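Local coordinates for protein mRNA export factor MEX67 (Candida albicans, PDB 1Q40) that probably serves in export of mRNA from the nucleus, with an NTF2-like domain that pairs with a second protein chain to form a heterodimer, at residues E34-Y39 with Q99-F104; E42-M47 with A91-G96; F183-V188 with A200-L205. All blocks are in the same frame, centred on the assembly; numbering follows the deposited sequence.

Interaction 1: residues E34-Y39 with Q99-F104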
loop_
_atom_site.group_PDB
_atom_site.type_symbol
_atom_site.label_atom_id
_atom_site.label_comp_id
_atom_site.label_asym_id
_atom_site.label_seq_id
_atom_site.Cartn_x
_atom_site.Cartn_y
_atom_site.Cartn_z
ATOM N N GLU B 34 -9.109 12.371 21.004
ATOM C CA GLU B 34 -10.329 12.905 20.398
ATOM C C GLU B 34 -10.801 12.127 19.162
ATOM O O GLU B 34 -11.953 12.272 18.735
ATOM C CB GLU B 34 -10.134 14.378 20.040
ATOM C CG GLU B 34 -9.926 15.282 21.250
ATOM C CD GLU B 34 -10.243 16.743 20.971
ATOM O OE1 GLU B 34 -9.301 17.571 20.989
ATOM O OE2 GLU B 34 -11.434 17.072 20.746
ATOM N N LEU B 35 -9.910 11.307 18.598
ATOM C CA LEU B 35 -10.234 10.464 17.448
ATOM C C LEU B 35 -10.951 9.173 17.824
ATOM O O LEU B 35 -11.532 8.530 16.959
ATOM C CB LEU B 35 -8.956 10.102 16.686
ATOM C CG LEU B 35 -8.218 11.275 16.038
ATOM C CD1 LEU B 35 -6.775 10.881 15.707
ATOM C CD2 LEU B 35 -8.966 11.752 14.800
HETATM N N MSE B 36 -10.912 8.792 19.099
HETATM C CA MSE B 36 -11.334 7.450 19.515
HETATM C C MSE B 36 -12.825 7.162 19.393
HETATM O O MSE B 36 -13.220 6.005 19.388
HETATM C CB MSE B 36 -10.843 7.136 20.935
HETATM C CG MSE B 36 -9.324 7.218 21.086
HETATM SE SE MSE B 36 -8.326 6.389 19.578
HETATM C CE MSE B 36 -9.243 4.682 19.551
ATOM N N ILE B 37 -13.641 8.205 19.274
ATOM C CA ILE B 37 -15.059 8.048 18.954
ATOM C C ILE B 37 -15.281 7.352 17.590
ATOM O O ILE B 37 -16.276 6.652 17.402
ATOM C CB ILE B 37 -15.786 9.431 19.017
ATOM C CG1 ILE B 37 -17.312 9.260 18.998
ATOM C CG2 ILE B 37 -15.345 10.342 17.879
ATOM C CD1 ILE B 37 -17.901 8.671 20.290
ATOM N N LEU B 38 -14.346 7.529 16.656
ATOM C CA LEU B 38 -14.429 6.891 15.337
ATOM C C LEU B 38 -14.295 5.371 15.379
ATOM O O LEU B 38 -14.680 4.690 14.448
ATOM C CB LEU B 38 -13.351 7.438 14.398
ATOM C CG LEU B 38 -13.395 8.922 14.058
ATOM C CD1 LEU B 38 -12.121 9.326 13.336
ATOM C CD2 LEU B 38 -14.623 9.241 13.218
ATOM N N TYR B 39 -13.737 4.839 16.454
ATOM C CA TYR B 39 -13.444 3.417 16.522
ATOM C C TYR B 39 -14.410 2.721 17.477
ATOM O O TYR B 39 -14.809 3.294 18.488
ATOM C CB TYR B 39 -11.987 3.215 16.942
ATOM C CG TYR B 39 -10.996 3.825 15.968
ATOM C CD1 TYR B 39 -10.422 3.056 14.949
ATOM C CD2 TYR B 39 -10.638 5.167 16.054
ATOM C CE1 TYR B 39 -9.517 3.608 14.048
ATOM C CE2 TYR B 39 -9.735 5.729 15.162
ATOM C CZ TYR B 39 -9.175 4.941 14.159
ATOM O OH TYR B 39 -8.281 5.496 13.277
ATOM N N GLN B 99 -7.116 -0.803 22.858
ATOM C CA GLN B 99 -5.904 -1.288 22.222
ATOM C C GLN B 99 -5.384 -0.297 21.176
ATOM O O GLN B 99 -4.188 -0.033 21.099
ATOM C CB GLN B 99 -6.161 -2.646 21.573
ATOM C CG GLN B 99 -6.123 -3.793 22.574
ATOM C CD GLN B 99 -6.356 -5.154 21.950
ATOM O OE1 GLN B 99 -6.793 -6.088 22.638
ATOM N NE2 GLN B 99 -6.075 -5.281 20.669
ATOM N N ILE B 100 -6.301 0.245 20.384
ATOM C CA ILE B 100 -5.963 1.163 19.305
ATOM C C ILE B 100 -5.401 2.468 19.864
ATOM O O ILE B 100 -4.408 2.971 19.363
ATOM C CB ILE B 100 -7.206 1.411 18.387
ATOM C CG1 ILE B 100 -7.551 0.121 17.611
ATOM C CG2 ILE B 100 -6.943 2.573 17.427
ATOM C CD1 ILE B 100 -8.863 0.164 16.826
ATOM N N TYR B 101 -6.030 3.005 20.903
ATOM C CA TYR B 101 -5.530 4.205 21.558
ATOM C C TYR B 101 -4.107 3.981 22.087
ATOM O O TYR B 101 -3.242 4.829 21.916
ATOM C CB TYR B 101 -6.452 4.651 22.697
ATOM C CG TYR B 101 -5.942 5.897 23.394
ATOM C CD1 TYR B 101 -5.689 7.060 22.677
ATOM C CD2 TYR B 101 -5.678 5.897 24.757
ATOM C CE1 TYR B 101 -5.202 8.201 23.305
ATOM C CE2 TYR B 101 -5.201 7.033 25.398
ATOM C CZ TYR B 101 -4.967 8.180 24.667
ATOM O OH TYR B 101 -4.490 9.305 25.293
ATOM N N LYS B 102 -3.856 2.825 22.692
ATOM C CA LYS B 102 -2.505 2.494 23.163
ATOM C C LYS B 102 -1.477 2.449 22.010
ATOM O O LYS B 102 -0.356 2.922 22.159
ATOM C CB LYS B 102 -2.517 1.190 23.966
ATOM C CG LYS B 102 -3.173 1.329 25.332
ATOM C CD LYS B 102 -3.218 0.018 26.138
ATOM C CE LYS B 102 -4.167 0.155 27.325
ATOM N NZ LYS B 102 -4.212 -1.017 28.262
ATOM N N SER B 103 -1.862 1.930 20.848
ATOM C CA SER B 103 -0.970 1.955 19.685
ATOM C C SER B 103 -0.679 3.391 19.251
ATOM O O SER B 103 0.455 3.720 18.928
ATOM C CB SER B 103 -1.559 1.196 18.494
ATOM O OG SER B 103 -1.687 -0.170 18.790
ATOM N N PHE B 104 -1.709 4.228 19.244
ATOM C CA PHE B 104 -1.577 5.627 18.845
ATOM C C PHE B 104 -0.624 6.386 19.772
ATOM O O PHE B 104 0.112 7.257 19.316
ATOM C CB PHE B 104 -2.939 6.338 18.833
ATOM C CG PHE B 104 -3.884 5.924 17.703
ATOM C CD1 PHE B 104 -3.503 5.048 16.684
ATOM C CD2 PHE B 104 -5.187 6.425 17.685
ATOM C CE1 PHE B 104 -4.409 4.693 15.666
ATOM C CE2 PHE B 104 -6.085 6.074 16.674
ATOM C CZ PHE B 104 -5.692 5.204 15.657
#

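Interaction 2: residues E42-M47 with A91-G96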
loop_
_atom_site.group_PDB
_atom_site.type_symbol
_atom_site.label_atom_id
_atom_site.label_comp_id
_atom_site.label_asym_id
_atom_site.label_seq_id
_atom_site.Cartn_x
_atom_site.Cartn_y
_atom_site.Cartn_z
ATOM N N GLU B 42 -15.144 -3.786 17.279
ATOM C CA GLU B 42 -14.648 -4.637 16.197
ATOM C C GLU B 42 -13.619 -3.949 15.275
ATOM O O GLU B 42 -13.060 -4.590 14.388
ATOM C CB GLU B 42 -15.832 -5.156 15.361
ATOM C CG GLU B 42 -16.707 -6.185 16.076
ATOM C CD GLU B 42 -17.681 -6.901 15.135
ATOM O OE1 GLU B 42 -18.099 -6.308 14.105
ATOM O OE2 GLU B 42 -18.042 -8.067 15.424
ATOM N N SER B 43 -13.376 -2.656 15.486
ATOM C CA SER B 43 -12.451 -1.886 14.654
ATOM C C SER B 43 -11.010 -2.388 14.799
ATOM O O SER B 43 -10.620 -2.866 15.864
ATOM C CB SER B 43 -12.511 -0.399 15.005
ATOM O OG SER B 43 -13.764 0.155 14.661
ATOM N N GLN B 44 -10.239 -2.261 13.719
ATOM C CA GLN B 44 -8.867 -2.764 13.658
ATOM C C GLN B 44 -7.870 -1.691 13.182
ATOM O O GLN B 44 -8.142 -0.912 12.248
ATOM C CB GLN B 44 -8.781 -3.999 12.753
ATOM C CG GLN B 44 -9.607 -5.173 13.225
ATOM C CD GLN B 44 -9.550 -6.351 12.265
ATOM O OE1 GLN B 44 -8.612 -7.146 12.302
ATOM N NE2 GLN B 44 -10.556 -6.468 11.413
ATOM N N PHE B 45 -6.729 -1.651 13.866
ATOM C CA PHE B 45 -5.590 -0.836 13.481
ATOM C C PHE B 45 -4.300 -1.628 13.556
ATOM O O PHE B 45 -4.049 -2.331 14.528
ATOM C CB PHE B 45 -5.435 0.372 14.399
ATOM C CG PHE B 45 -4.204 1.186 14.112
ATOM C CD1 PHE B 45 -4.151 2.011 12.998
ATOM C CD2 PHE B 45 -3.095 1.131 14.963
ATOM C CE1 PHE B 45 -3.007 2.768 12.719
ATOM C CE2 PHE B 45 -1.951 1.877 14.681
ATOM C CZ PHE B 45 -1.910 2.692 13.562
ATOM N N SER B 46 -3.464 -1.490 12.535
ATOM C CA SER B 46 -2.070 -1.881 12.658
ATOM C C SER B 46 -1.174 -0.980 11.819
ATOM O O SER B 46 -1.623 -0.309 10.874
ATOM C CB SER B 46 -1.871 -3.361 12.319
ATOM O OG SER B 46 -2.522 -3.731 11.115
HETATM N N MSE B 47 0.092 -0.930 12.221
HETATM C CA MSE B 47 1.116 -0.135 11.563
HETATM C C MSE B 47 2.245 -1.060 11.094
HETATM O O MSE B 47 2.636 -1.992 11.809
HETATM C CB MSE B 47 1.648 0.942 12.524
HETATM C CG MSE B 47 2.760 1.822 11.956
HETATM SE SE MSE B 47 4.550 1.049 12.228
HETATM C CE MSE B 47 4.486 0.750 14.111
ATOM N N ALA B 91 -0.195 -9.940 18.342
ATOM C CA ALA B 91 0.139 -8.895 19.311
ATOM C C ALA B 91 0.305 -7.512 18.668
ATOM O O ALA B 91 0.117 -6.512 19.344
ATOM C CB ALA B 91 1.396 -9.264 20.097
ATOM N N LYS B 92 0.631 -7.448 17.374
ATOM C CA LYS B 92 0.818 -6.173 16.680
ATOM C C LYS B 92 -0.444 -5.645 15.996
ATOM O O LYS B 92 -0.420 -4.585 15.358
ATOM C CB LYS B 92 1.940 -6.282 15.654
ATOM C CG LYS B 92 3.318 -6.504 16.264
ATOM C CD LYS B 92 4.212 -7.192 15.239
ATOM C CE LYS B 92 5.671 -7.188 15.673
ATOM N NZ LYS B 92 5.841 -7.921 16.939
ATOM N N LEU B 93 -1.530 -6.399 16.117
ATOM C CA LEU B 93 -2.848 -5.960 15.686
ATOM C C LEU B 93 -3.639 -5.419 16.887
ATOM O O LEU B 93 -3.705 -6.064 17.935
ATOM C CB LEU B 93 -3.586 -7.130 15.051
ATOM C CG LEU B 93 -5.019 -6.868 14.606
ATOM C CD1 LEU B 93 -5.061 -5.800 13.525
ATOM C CD2 LEU B 93 -5.668 -8.171 14.149
ATOM N N SER B 94 -4.216 -4.229 16.728
ATOM C CA SER B 94 -5.027 -3.605 17.777
ATOM C C SER B 94 -6.505 -3.685 17.411
ATOM O O SER B 94 -6.889 -3.315 16.305
ATOM C CB SER B 94 -4.595 -2.152 17.995
ATOM O OG SER B 94 -3.320 -2.111 18.620
ATOM N N ILE B 95 -7.320 -4.182 18.337
ATOM C CA ILE B 95 -8.762 -4.338 18.135
ATOM C C ILE B 95 -9.524 -3.609 19.243
ATOM O O ILE B 95 -9.285 -3.854 20.420
ATOM C CB ILE B 95 -9.148 -5.836 18.115
ATOM C CG1 ILE B 95 -8.397 -6.566 17.000
ATOM C CG2 ILE B 95 -10.680 -6.012 17.950
ATOM C CD1 ILE B 95 -8.572 -8.078 17.022
ATOM N N GLY B 96 -10.425 -2.705 18.863
ATOM C CA GLY B 96 -11.220 -1.967 19.827
ATOM C C GLY B 96 -10.505 -0.719 20.306
ATOM O O GLY B 96 -9.286 -0.609 20.189
HETATM O O HOH W 1 1.000 -2.352 14.665
#

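Interaction 3: residues F183-V188 with A200-L205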
loop_
_atom_site.group_PDB
_atom_site.type_symbol
_atom_site.label_atom_id
_atom_site.label_comp_id
_atom_site.label_asym_id
_atom_site.label_seq_id
_atom_site.Cartn_x
_atom_site.Cartn_y
_atom_site.Cartn_z
ATOM N N PHE B 183 4.665 8.090 4.135
ATOM C CA PHE B 183 3.662 7.137 4.584
ATOM C C PHE B 183 2.489 7.002 3.621
ATOM O O PHE B 183 2.250 7.855 2.753
ATOM C CB PHE B 183 3.103 7.572 5.946
ATOM C CG PHE B 183 2.096 8.682 5.848
ATOM C CD1 PHE B 183 0.732 8.393 5.765
ATOM C CD2 PHE B 183 2.507 10.003 5.795
ATOM C CE1 PHE B 183 -0.209 9.412 5.635
ATOM C CE2 PHE B 183 1.570 11.045 5.676
ATOM C CZ PHE B 183 0.213 10.751 5.603
ATOM N N ASP B 184 1.756 5.908 3.827
ATOM C CA ASP B 184 0.463 5.659 3.210
ATOM C C ASP B 184 -0.481 5.148 4.294
ATOM O O ASP B 184 -0.085 4.357 5.135
ATOM C CB ASP B 184 0.603 4.622 2.106
ATOM C CG ASP B 184 1.857 4.831 1.261
ATOM O OD1 ASP B 184 1.767 5.561 0.232
ATOM O OD2 ASP B 184 2.964 4.303 1.560
ATOM N N ARG B 185 -1.728 5.593 4.270
ATOM C CA ARG B 185 -2.693 5.200 5.271
ATOM C C ARG B 185 -4.053 4.934 4.626
ATOM O O ARG B 185 -4.560 5.775 3.887
ATOM C CB ARG B 185 -2.824 6.293 6.324
ATOM C CG ARG B 185 -3.483 5.820 7.607
ATOM C CD ARG B 185 -3.350 6.804 8.769
ATOM N NE ARG B 185 -3.872 6.213 9.994
ATOM C CZ ARG B 185 -3.694 6.700 11.214
ATOM N NH1 ARG B 185 -4.231 6.073 12.250
ATOM N NH2 ARG B 185 -2.984 7.793 11.414
ATOM N N THR B 186 -4.636 3.782 4.943
ATOM C CA THR B 186 -5.899 3.320 4.373
ATOM C C THR B 186 -6.950 3.158 5.465
ATOM O O THR B 186 -6.724 2.470 6.456
ATOM C CB THR B 186 -5.682 1.972 3.649
ATOM O OG1 THR B 186 -4.820 2.168 2.531
ATOM C CG2 THR B 186 -6.975 1.446 3.019
ATOM N N PHE B 187 -8.096 3.803 5.263
ATOM C CA PHE B 187 -9.250 3.709 6.141
ATOM C C PHE B 187 -10.402 3.014 5.388
ATOM O O PHE B 187 -10.662 3.333 4.232
ATOM C CB PHE B 187 -9.734 5.108 6.541
ATOM C CG PHE B 187 -8.700 5.964 7.235
ATOM C CD1 PHE B 187 -8.609 5.978 8.617
ATOM C CD2 PHE B 187 -7.862 6.797 6.504
ATOM C CE1 PHE B 187 -7.684 6.787 9.268
ATOM C CE2 PHE B 187 -6.927 7.611 7.139
ATOM C CZ PHE B 187 -6.846 7.610 8.527
ATOM N N VAL B 188 -11.085 2.074 6.033
ATOM C CA VAL B 188 -12.417 1.658 5.594
ATOM C C VAL B 188 -13.398 2.339 6.541
ATOM O O VAL B 188 -13.382 2.073 7.739
ATOM C CB VAL B 188 -12.606 0.130 5.652
ATOM C CG1 VAL B 188 -14.020 -0.260 5.218
ATOM C CG2 VAL B 188 -11.578 -0.566 4.790
ATOM N N ALA B 200 -13.750 1.113 10.421
ATOM C CA ALA B 200 -13.732 -0.338 10.575
ATOM C C ALA B 200 -12.313 -0.903 10.548
ATOM O O ALA B 200 -12.014 -1.860 11.255
ATOM C CB ALA B 200 -14.555 -0.991 9.477
ATOM N N SER B 201 -11.478 -0.328 9.690
ATOM C CA SER B 201 -10.108 -0.791 9.444
ATOM C C SER B 201 -9.221 0.411 9.162
ATOM O O SER B 201 -9.642 1.357 8.507
ATOM C CB SER B 201 -10.060 -1.768 8.257
ATOM O OG SER B 201 -8.718 -2.042 7.861
ATOM N N ASP B 202 -7.980 0.349 9.637
ATOM C CA ASP B 202 -7.042 1.460 9.578
ATOM C C ASP B 202 -5.634 0.857 9.524
ATOM O O ASP B 202 -5.204 0.239 10.498
ATOM C CB ASP B 202 -7.241 2.298 10.829
ATOM C CG ASP B 202 -6.415 3.564 10.859
ATOM O OD1 ASP B 202 -5.499 3.750 10.030
ATOM O OD2 ASP B 202 -6.616 4.438 11.731
ATOM N N THR B 203 -4.945 1.005 8.383
ATOM C CA THR B 203 -3.576 0.506 8.217
ATOM C C THR B 203 -2.642 1.654 7.850
ATOM O O THR B 203 -2.889 2.371 6.882
ATOM C CB THR B 203 -3.482 -0.621 7.140
ATOM O OG1 THR B 203 -4.143 -0.239 5.920
ATOM C CG2 THR B 203 -4.244 -1.836 7.568
ATOM N N LEU B 204 -1.566 1.802 8.625
ATOM C CA LEU B 204 -0.585 2.857 8.444
ATOM C C LEU B 204 0.721 2.204 8.030
ATOM O O LEU B 204 1.205 1.318 8.720
ATOM C CB LEU B 204 -0.365 3.603 9.763
ATOM C CG LEU B 204 0.733 4.673 9.822
ATOM C CD1 LEU B 204 0.556 5.742 8.753
ATOM C CD2 LEU B 204 0.756 5.310 11.188
ATOM N N LEU B 205 1.280 2.652 6.905
ATOM C CA LEU B 205 2.572 2.197 6.427
ATOM C C LEU B 205 3.580 3.339 6.550
ATOM O O LEU B 205 3.336 4.439 6.056
ATOM C CB LEU B 205 2.480 1.724 4.976
ATOM C CG LEU B 205 3.747 1.017 4.442
ATOM C CD1 LEU B 205 3.380 -0.071 3.477
ATOM C CD2 LEU B 205 4.708 1.982 3.738
HETATM O O HOH W 2 -7.497 -0.448 6.127
#

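Interaction 1: residues E34-Y39 with Q99-F104
Met36, modelled as selenomethionine, bends at chi2 (-43°) and chi3 (-51°), and this curls SE and CE toward Ile100, Tyr101 and Phe104. Tyr39 sets CG anti to its carbonyl carbon, which points its ring at helix 96-105. Three atoms of the Met36 side chain, CG, SE and CE, touch the helix. Met36 CG rests 4.0 Å from Tyr101 CD1. Met36 SE meets the Phe104 ring obliquely, 3.7 Å from Phe104 CD2. Met36 CE, the end of the chain, packs on Ile100 CG2 at 3.8 Å. SE also lies near the Tyr101 ring, so both rings make Met-aromatic contacts.

Residues 34-38 are part of a 3-10 segment in the connection between helix 14-29 and strand 44-49. Residues 99-104 belong to helix 96-105. The contact therefore seats a connecting segment against a helix of the NTF2-like domain. No hydrogen bond crosses between the two segments. Each has backbone bonds of its own, such as Tyr39 N to Met36 O at 3.2 Å, and Leu38 bonds the backbone of Val199.

Ile100 lies over one face of the Tyr39 ring, with CG2 above its centre. Ile100 CD1 reaches Tyr39 CD1 at 3.8 Å. Phe104 turns its edge to the Tyr39 face in an offset edge-to-face pair, centroids 5.7 Å apart and planes at 73°. Tyr39 OH lies near the plane of the Phe104 ring, at its edge, 3.5 Å from Phe104 CZ. This buried hydroxyl is held by hydrogen bonds to Asp202 and to Tyr24 OH. Trp28 makes another edge-to-face pair with Phe104.

Interaction 2: residues E42-M47 with A91-G96
The Gln44 amide lies against Leu93, with Gln44 OE1 3.6 Å from Leu93 CD2, and the two side chains pass at a slant. Leu93 sets CG anti to the backbone N (chi1 177°), which brings both its methyls to that oxygen. Gln44 NE2 is hydrogen-bonded to the backbone of the other protein chain. The Phe45 ring, on the residue paired with Ser94, has Met47 N over one face, offset toward the rim. It also makes an edge-to-face pair with Phe104 of helix 96-105.

Three backbone bonds join the segments. Phe45 N gives to Ser94 O at 3.0 Å, in the plane of that carbonyl. Ser94 N returns to Phe45 O at 2.9 Å. Gly96 N binds Ser43 O at 3.0 Å, tilted 22° from the carbonyl plane. The same Ser43 O also takes a CA-H...O contact from Ile95 CA at 3.3 Å. Past the ladder, a water accepts from Met47 N at 3.0 Å and lies 2.7 Å from Lys92 O.

Phe45 and Ser94 share one face of the sheet, where Ser94 OG bonds Ser103 OG. Gln44 and Ile95 share the other. Ser46 packs CB on Lys92 O, and its OG bonds an acidic side chain of the other protein chain. This is a short antiparallel ladder: strand 94-95 pairs with strand 44-49 in the sheet of an NTF2-like domain and leads directly into helix 96-105.

Interaction 3: residues F183-V188 with A200-L205
Arg185 and Asp202 lie diagonally across the beta hairpin of strands 181-190 and 198-208, on one face of the NTF2-like sheet. Their salt bridge is side-on. Arg185 NE gives to Asp202 OD1 at 3.0 Å, on the syn lone pair and in the guanidinium plane. Arg185 NH1 reaches Asp202 OD2 at 2.9 Å, 22° out of that plane. The extended Arg185 chain, with CG anti to the backbone N (chi1 -163°), carries the group to the carboxylate. OD2 is also bound by Tyr39 OH, and Trp28 makes a cation-pi contact with Arg185. Side chains cover the charged pair: Leu204 CD2 lies over the guanidinium, and Phe187 CE1 comes within 3.6 Å of Asp202 OD2.

Backbone bonds form the ladder. Asp184 with Leu205, Thr186 with Thr203 and Val188 with Ser201 are the hydrogen-bonded pairs. Leu205 N to Asp184 O is short, at 2.8 Å.

An apolar contact shares the Arg185 face: Leu204 CD1 meets Phe183 CD1 at 4.0 Å.

The opposite face carries Thr186, Ser201 and Thr203, whose hydroxyls bond polar side chains of the other protein chain. There a water gives to Thr186 O and lies 2.7 Å from Ser201 OG.

In the fold
All three contacts lie in one NTF2-like domain. Along the chain, interaction 2 is nested inside the loop closed by interaction 1, and interaction 3 follows both. Centres of interactions 1 and 2 are about 10 Å apart, 2 and 3 about 11 Å, 1 and 3 about 13 Å. Strand 94-95 runs on into helix 96-105, which ties interactions 1 and 2. Strands 44-49 and 198-208 are parallel neighbours, so interactions 2 and 3 belong to one sheet. Phe104, Phe45 and Arg185 meet where helix 96-105 packs on that sheet. Interactions 2 and 3 also reach the other protein chain, probably Mtr2, whereas the segments of interaction 1 do not touch it.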